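Local coordinates for protein serine proteinase inhibitor A (Sagittaria sagittifolia, PDB 3E8L) that inhibits serine proteases, probably through two reactive sites that block trypsin and chymotrypsin at once and kallikrein weakly, at residues Leu95-Gly104 against Thr118-Ser129. The protein carries 2 engineered substitutions. Sequence-based numbering, arbitrary orientation.
Sequences LICDTAWSIG and TAGDYFYLNNFS
Ile96 pushes its CD1 into a hollow lined by Tyr122 and Tyr124, 3.8 Å from Tyr122 CD1, meeting the Tyr124 ring at its edge. With CG1 anti to the backbone N (chi1 -157°), its chain runs alongside Tyr122 and crosses Phe123 at about a right angle. Ile96 O accepts a hydrogen bond from Phe123 N at 2.7 Å and also lies at the edge of that residue's ring, in its plane. Next door, Asp98 N binds Asp121 O, and the Asp98 carboxylate folds into the turn of residues 121-127, which includes a 3-10 segment at 123-125: Asp98 OD1 accepts a hydrogen bond from a water at 2.6 Å that also donates to Asn127 O, plus a weak bond from Asp121 N. An alanine in place of Asp98 would probably leave this water without one of its two acceptors and open a gap inside the turn. A CB on Gly120 would sit tight against Asp98 O and, at these backbone angles, jam against Ala119 O. Further along, Ala100 CB nestles against Phe128 CB at 3.6 Å, Trp101 CD1 rests on Ala119 CB, and antiparallel pairing joins Ser102 to Thr118. Ser129 OG fits between Ser102 CB and Ile103 CG1 and accepts a bond from Ile103 N at 2.9 Å. Cys97 is tied by disulfide to Cys51, while the chain of another protein packs on Ile96 and Tyr124. Backbone bonds thus carry most of the polar grip across this part of the beta-trefoil; the Asp98 carboxylate and one water add a bridge.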
ATOM      1  N   LEU A  95       4.910   5.538  16.337  1.00 19.98           N
ATOM      2  CA  LEU A  95       3.672   4.898  15.828  1.00 19.33           C
ATOM      3  C   LEU A  95       2.885   5.716  14.797  1.00 19.52           C
ATOM      4  O   LEU A  95       2.032   5.175  14.108  1.00 19.63           O
ATOM      5  CB  LEU A  95       2.784   4.323  16.938  1.00 18.37           C
ATOM      6  CG  LEU A  95       3.424   3.239  17.822  1.00 18.73           C
ATOM      7  CD1 LEU A  95       2.403   2.650  18.774  1.00 15.99           C
ATOM      8  CD2 LEU A  95       4.108   2.132  16.995  1.00 17.80           C
ATOM      9  N   ILE A  96       3.196   7.003  14.660  1.00 19.64           N
ATOM     10  CA  ILE A  96       2.634   7.778  13.568  1.00 20.08           C
ATOM     11  C   ILE A  96       3.192   7.333  12.174  1.00 21.27           C
ATOM     12  O   ILE A  96       2.604   7.636  11.124  1.00 21.82           O
ATOM     13  CB  ILE A  96       2.762   9.302  13.843  1.00 19.71           C
ATOM     14  CG1 ILE A  96       1.713  10.103  13.042  1.00 18.81           C
ATOM     15  CG2 ILE A  96       4.212   9.774  13.635  1.00 19.93           C
ATOM     16  CD1 ILE A  96       1.886  11.633  13.050  1.00 13.74           C
ATOM     17  N   CYS A  97       4.256   6.559  12.156  1.00 21.88           N
ATOM     18  CA  CYS A  97       4.842   6.150  10.900  1.00 22.41           C
ATOM     19  C   CYS A  97       4.654   4.669  10.572  1.00 23.02           C
ATOM     20  O   CYS A  97       4.789   3.839  11.437  1.00 23.25           O
ATOM     21  CB  CYS A  97       6.340   6.495  10.915  1.00 22.59           C
ATOM     22  SG  CYS A  97       6.753   8.240  10.986  1.00 24.11           S
ATOM     23  N   ASP A  98       4.348   4.348   9.317  1.00 23.57           N
ATOM     24  CA  ASP A  98       4.443   2.988   8.832  1.00 24.87           C
ATOM     25  C   ASP A  98       5.795   2.810   8.150  1.00 24.87           C
ATOM     26  O   ASP A  98       6.636   3.698   8.179  1.00 24.89           O
ATOM     27  CB  ASP A  98       3.276   2.609   7.915  1.00 25.59           C
ATOM     28  CG  ASP A  98       3.200   3.460   6.667  1.00 28.83           C
ATOM     29  OD1 ASP A  98       4.232   3.646   6.000  1.00 30.02           O
ATOM     30  OD2 ASP A  98       2.095   3.930   6.341  1.00 31.61           O
ATOM     31  N   THR A  99       5.998   1.650   7.553  1.00 25.30           N
ATOM     32  CA  THR A  99       7.272   1.255   6.991  1.00 25.74           C
ATOM     33  C   THR A  99       7.068   0.594   5.607  1.00 26.42           C
ATOM     34  O   THR A  99       7.960  -0.099   5.098  1.00 26.96           O
ATOM     35  CB  THR A  99       8.029   0.266   7.947  1.00 25.36           C
ATOM     36  OG1 THR A  99       7.254  -0.927   8.099  1.00 26.19           O
ATOM     37  CG2 THR A  99       8.275   0.872   9.313  1.00 24.10           C
ATOM     38  N   ALA A 100       5.895   0.791   5.007  1.00 26.81           N
ATOM     39  CA  ALA A 100       5.600   0.180   3.709  1.00 27.16           C
ATOM     40  C   ALA A 100       6.420   0.864   2.605  1.00 27.41           C
ATOM     41  O   ALA A 100       6.700   2.063   2.682  1.00 27.91           O
ATOM     42  CB  ALA A 100       4.118   0.248   3.417  1.00 26.58           C
ATOM     43  N   TRP A 101       6.817   0.101   1.601  1.00 27.11           N
ATOM     44  CA  TRP A 101       7.575   0.634   0.486  1.00 27.37           C
ATOM     45  C   TRP A 101       6.659   1.369  -0.449  1.00 28.00           C
ATOM     46  O   TRP A 101       5.483   1.019  -0.561  1.00 28.15           O
ATOM     47  CB  TRP A 101       8.203  -0.502  -0.321  1.00 26.68           C
ATOM     48  CG  TRP A 101       9.335  -1.193   0.309  1.00 26.02           C
ATOM     49  CD1 TRP A 101       9.633  -1.256   1.643  1.00 26.98           C
ATOM     50  CD2 TRP A 101      10.328  -1.983  -0.364  1.00 25.33           C
ATOM     51  NE1 TRP A 101      10.775  -2.013   1.836  1.00 27.05           N
ATOM     52  CE2 TRP A 101      11.209  -2.476   0.617  1.00 25.22           C
ATOM     53  CE3 TRP A 101      10.567  -2.303  -1.699  1.00 24.75           C
ATOM     54  CZ2 TRP A 101      12.300  -3.270   0.300  1.00 24.33           C
ATOM     55  CZ3 TRP A 101      11.645  -3.101  -2.004  1.00 24.25           C
ATOM     56  CH2 TRP A 101      12.500  -3.568  -1.017  1.00 24.08           C
ATOM     57  N   SER A 102       7.186   2.373  -1.158  1.00 29.04           N
ATOM     58  CA  SER A 102       6.464   2.864  -2.342  1.00 29.78           C
ATOM     59  C   SER A 102       7.285   3.570  -3.408  1.00 30.19           C
ATOM     60  O   SER A 102       8.441   3.928  -3.182  1.00 31.27           O
ATOM     61  CB  SER A 102       5.223   3.688  -1.955  1.00 29.65           C
ATOM     62  OG  SER A 102       5.573   4.811  -1.228  1.00 29.53           O
ATOM     63  N   ILE A 103       6.680   3.725  -4.583  1.00 30.21           N
ATOM     64  CA  ILE A 103       7.271   4.453  -5.675  1.00 30.33           C
ATOM     65  C   ILE A 103       7.251   5.927  -5.334  1.00 30.47           C
ATOM     66  O   ILE A 103       6.209   6.521  -5.106  1.00 30.78           O
ATOM     67  CB  ILE A 103       6.499   4.251  -6.972  1.00 30.22           C
ATOM     68  CG1 ILE A 103       6.226   2.771  -7.192  1.00 30.42           C
ATOM     69  CG2 ILE A 103       7.300   4.812  -8.143  1.00 30.67           C
ATOM     70  CD1 ILE A 103       5.155   2.519  -8.185  1.00 31.13           C
ATOM     71  N   GLY A 104       8.418   6.522  -5.297  1.00 30.94           N
ATOM     72  CA  GLY A 104       8.505   7.914  -4.934  1.00 31.78           C
ATOM     73  C   GLY A 104       8.471   8.823  -6.139  1.00 32.04           C
ATOM     74  O   GLY A 104       8.807   8.415  -7.260  1.00 32.27           O
ATOM     75  N   THR A 118      10.818   4.394  -1.900  1.00 26.65           N
ATOM     76  CA  THR A 118      10.936   4.908  -0.543  1.00 26.92           C
ATOM     77  C   THR A 118      10.298   3.898   0.404  1.00 27.06           C
ATOM     78  O   THR A 118       9.709   2.907  -0.052  1.00 27.99           O
ATOM     79  CB  THR A 118      10.324   6.338  -0.384  1.00 26.46           C
ATOM     80  OG1 THR A 118       8.917   6.300  -0.654  1.00 27.25           O
ATOM     81  CG2 THR A 118      10.991   7.310  -1.331  1.00 25.43           C
ATOM     82  N   ALA A 119      10.433   4.125   1.706  1.00 26.29           N
ATOM     83  CA  ALA A 119       9.783   3.286   2.680  1.00 26.20           C
ATOM     84  C   ALA A 119       9.335   4.140   3.824  1.00 26.43           C
ATOM     85  O   ALA A 119      10.124   4.906   4.391  1.00 27.09           O
ATOM     86  CB  ALA A 119      10.737   2.216   3.184  1.00 26.73           C
ATOM     87  N   GLY A 120       8.071   3.998   4.189  1.00 25.93           N
ATOM     88  CA  GLY A 120       7.546   4.677   5.353  1.00 25.44           C
ATOM     89  C   GLY A 120       6.851   5.966   4.989  1.00 25.38           C
ATOM     90  O   GLY A 120       7.263   6.659   4.061  1.00 25.80           O
ATOM     91  N   ASP A 121       5.795   6.281   5.722  1.00 25.18           N
ATOM     92  CA  ASP A 121       5.087   7.560   5.589  1.00 25.55           C
ATOM     93  C   ASP A 121       4.143   7.643   6.777  1.00 25.05           C
ATOM     94  O   ASP A 121       3.965   6.659   7.505  1.00 25.45           O
ATOM     95  CB  ASP A 121       4.297   7.608   4.268  1.00 25.18           C
ATOM     96  CG  ASP A 121       4.177   9.015   3.684  1.00 26.14           C
ATOM     97  OD1 ASP A 121       4.426  10.019   4.379  1.00 24.56           O
ATOM     98  OD2 ASP A 121       3.805   9.109   2.496  1.00 28.13           O
ATOM     99  N   TYR A 122       3.560   8.811   6.999  1.00 24.51           N
ATOM    100  CA  TYR A 122       2.544   8.958   8.026  1.00 23.55           C
ATOM    101  C   TYR A 122       1.481   7.884   7.809  1.00 23.61           C
ATOM    102  O   TYR A 122       0.936   7.768   6.707  1.00 23.93           O
ATOM    103  CB  TYR A 122       1.934  10.342   7.907  1.00 22.97           C
ATOM    104  CG  TYR A 122       2.883  11.460   8.264  1.00 23.19           C
ATOM    105  CD1 TYR A 122       3.382  11.585   9.570  1.00 23.29           C
ATOM    106  CD2 TYR A 122       3.270  12.410   7.320  1.00 22.72           C
ATOM    107  CE1 TYR A 122       4.234  12.606   9.922  1.00 22.48           C
ATOM    108  CE2 TYR A 122       4.138  13.457   7.666  1.00 22.43           C
ATOM    109  CZ  TYR A 122       4.617  13.536   8.970  1.00 23.15           C
ATOM    110  OH  TYR A 122       5.467  14.541   9.356  1.00 24.02           O
ATOM    111  N   PHE A 123       1.190   7.083   8.834  1.00 23.41           N
ATOM    112  CA  PHE A 123       0.311   5.916   8.647  1.00 23.34           C
ATOM    113  C   PHE A 123      -1.015   6.277   7.981  1.00 24.08           C
ATOM    114  O   PHE A 123      -1.555   5.473   7.218  1.00 24.09           O
ATOM    115  CB  PHE A 123       0.022   5.206   9.966  1.00 22.69           C
ATOM    116  CG  PHE A 123      -0.956   5.941  10.844  1.00 21.37           C
ATOM    117  CD1 PHE A 123      -0.543   7.034  11.605  1.00 18.98           C
ATOM    118  CD2 PHE A 123      -2.292   5.551  10.895  1.00 19.13           C
ATOM    119  CE1 PHE A 123      -1.451   7.718  12.411  1.00 20.48           C
ATOM    120  CE2 PHE A 123      -3.207   6.233  11.699  1.00 17.58           C
ATOM    121  CZ  PHE A 123      -2.791   7.316  12.450  1.00 17.90           C
ATOM    122  N   TYR A 124      -1.526   7.476   8.283  1.00 24.53           N
ATOM    123  CA  TYR A 124      -2.886   7.882   7.906  1.00 24.94           C
ATOM    124  C   TYR A 124      -3.045   8.214   6.419  1.00 25.96           C
ATOM    125  O   TYR A 124      -4.171   8.323   5.928  1.00 26.46           O
ATOM    126  CB  TYR A 124      -3.365   9.063   8.764  1.00 24.30           C
ATOM    127  CG  TYR A 124      -2.386  10.226   8.800  1.00 23.68           C
ATOM    128  CD1 TYR A 124      -2.284  11.105   7.728  1.00 22.06           C
ATOM    129  CD2 TYR A 124      -1.562  10.444   9.909  1.00 23.12           C
ATOM    130  CE1 TYR A 124      -1.395  12.155   7.739  1.00 21.51           C
ATOM    131  CE2 TYR A 124      -0.653  11.512   9.933  1.00 21.90           C
ATOM    132  CZ  TYR A 124      -0.585  12.370   8.843  1.00 21.24           C
ATOM    133  OH  TYR A 124       0.294  13.429   8.825  1.00 16.86           O
ATOM    134  N   LEU A 125      -1.929   8.392   5.712  1.00 27.03           N
ATOM    135  CA  LEU A 125      -1.964   8.690   4.281  1.00 28.41           C
ATOM    136  C   LEU A 125      -2.162   7.375   3.561  1.00 29.56           C
ATOM    137  O   LEU A 125      -2.500   7.317   2.371  1.00 29.35           O
ATOM    138  CB  LEU A 125      -0.662   9.334   3.825  1.00 28.01           C
ATOM    139  CG  LEU A 125      -0.302  10.702   4.418  1.00 29.42           C
ATOM    140  CD1 LEU A 125       1.080  11.164   3.906  1.00 28.78           C
ATOM    141  CD2 LEU A 125      -1.376  11.745   4.137  1.00 26.49           C
ATOM    142  N   ASN A 126      -1.929   6.307   4.311  1.00 31.00           N
ATOM    143  CA  ASN A 126      -2.080   4.964   3.803  1.00 32.36           C
ATOM    144  C   ASN A 126      -1.351   4.722   2.475  1.00 31.87           C
ATOM    145  O   ASN A 126      -1.866   4.026   1.600  1.00 32.57           O
ATOM    146  CB  ASN A 126      -3.562   4.640   3.672  1.00 32.94           C
ATOM    147  CG  ASN A 126      -3.813   3.165   3.691  1.00 37.19           C
ATOM    148  OD1 ASN A 126      -3.418   2.480   4.650  1.00 41.33           O
ATOM    149  ND2 ASN A 126      -4.447   2.641   2.621  1.00 39.26           N
ATOM    150  N   ASN A 127      -0.166   5.304   2.331  1.00 31.47           N
ATOM    151  CA  ASN A 127       0.620   5.198   1.091  1.00 31.11           C
ATOM    152  C   ASN A 127       1.433   3.918   1.032  1.00 31.07           C
ATOM    153  O   ASN A 127       2.105   3.544   2.000  1.00 31.42           O
ATOM    154  CB  ASN A 127       1.581   6.384   0.924  1.00 30.78           C
ATOM    155  CG  ASN A 127       0.861   7.696   0.704  1.00 30.70           C
ATOM    156  OD1 ASN A 127      -0.281   7.723   0.251  1.00 30.90           O
ATOM    157  ND2 ASN A 127       1.520   8.792   1.039  1.00 29.48           N
ATOM    158  N   PHE A 128       1.347   3.227  -0.093  1.00 30.36           N
ATOM    159  CA  PHE A 128       2.261   2.139  -0.347  1.00 30.62           C
ATOM    160  C   PHE A 128       2.092   1.742  -1.785  1.00 30.48           C
ATOM    161  O   PHE A 128       1.062   2.002  -2.389  1.00 30.07           O
ATOM    162  CB  PHE A 128       2.027   0.948   0.583  1.00 29.90           C
ATOM    163  CG  PHE A 128       0.679   0.341   0.458  1.00 31.03           C
ATOM    164  CD1 PHE A 128      -0.417   0.885   1.126  1.00 31.00           C
ATOM    165  CD2 PHE A 128       0.485  -0.797  -0.307  1.00 31.84           C
ATOM    166  CE1 PHE A 128      -1.687   0.316   1.006  1.00 29.21           C
ATOM    167  CE2 PHE A 128      -0.792  -1.368  -0.408  1.00 30.84           C
ATOM    168  CZ  PHE A 128      -1.864  -0.806   0.239  1.00 28.92           C
ATOM    169  N   SER A 129       3.127   1.130  -2.332  1.00 30.31           N
ATOM    170  CA  SER A 129       3.023   0.579  -3.655  1.00 30.03           C
ATOM    171  C   SER A 129       3.007  -0.941  -3.562  1.00 30.20           C
ATOM    172  O   SER A 129       3.108  -1.521  -2.476  1.00 29.99           O
ATOM    173  CB  SER A 129       4.149   1.122  -4.523  1.00 30.04           C
ATOM    174  OG  SER A 129       4.067   2.542  -4.528  1.00 27.58           O
TER
HETATM  175  O   HOH W   1       4.073   4.531   3.535  1.00 32.52           O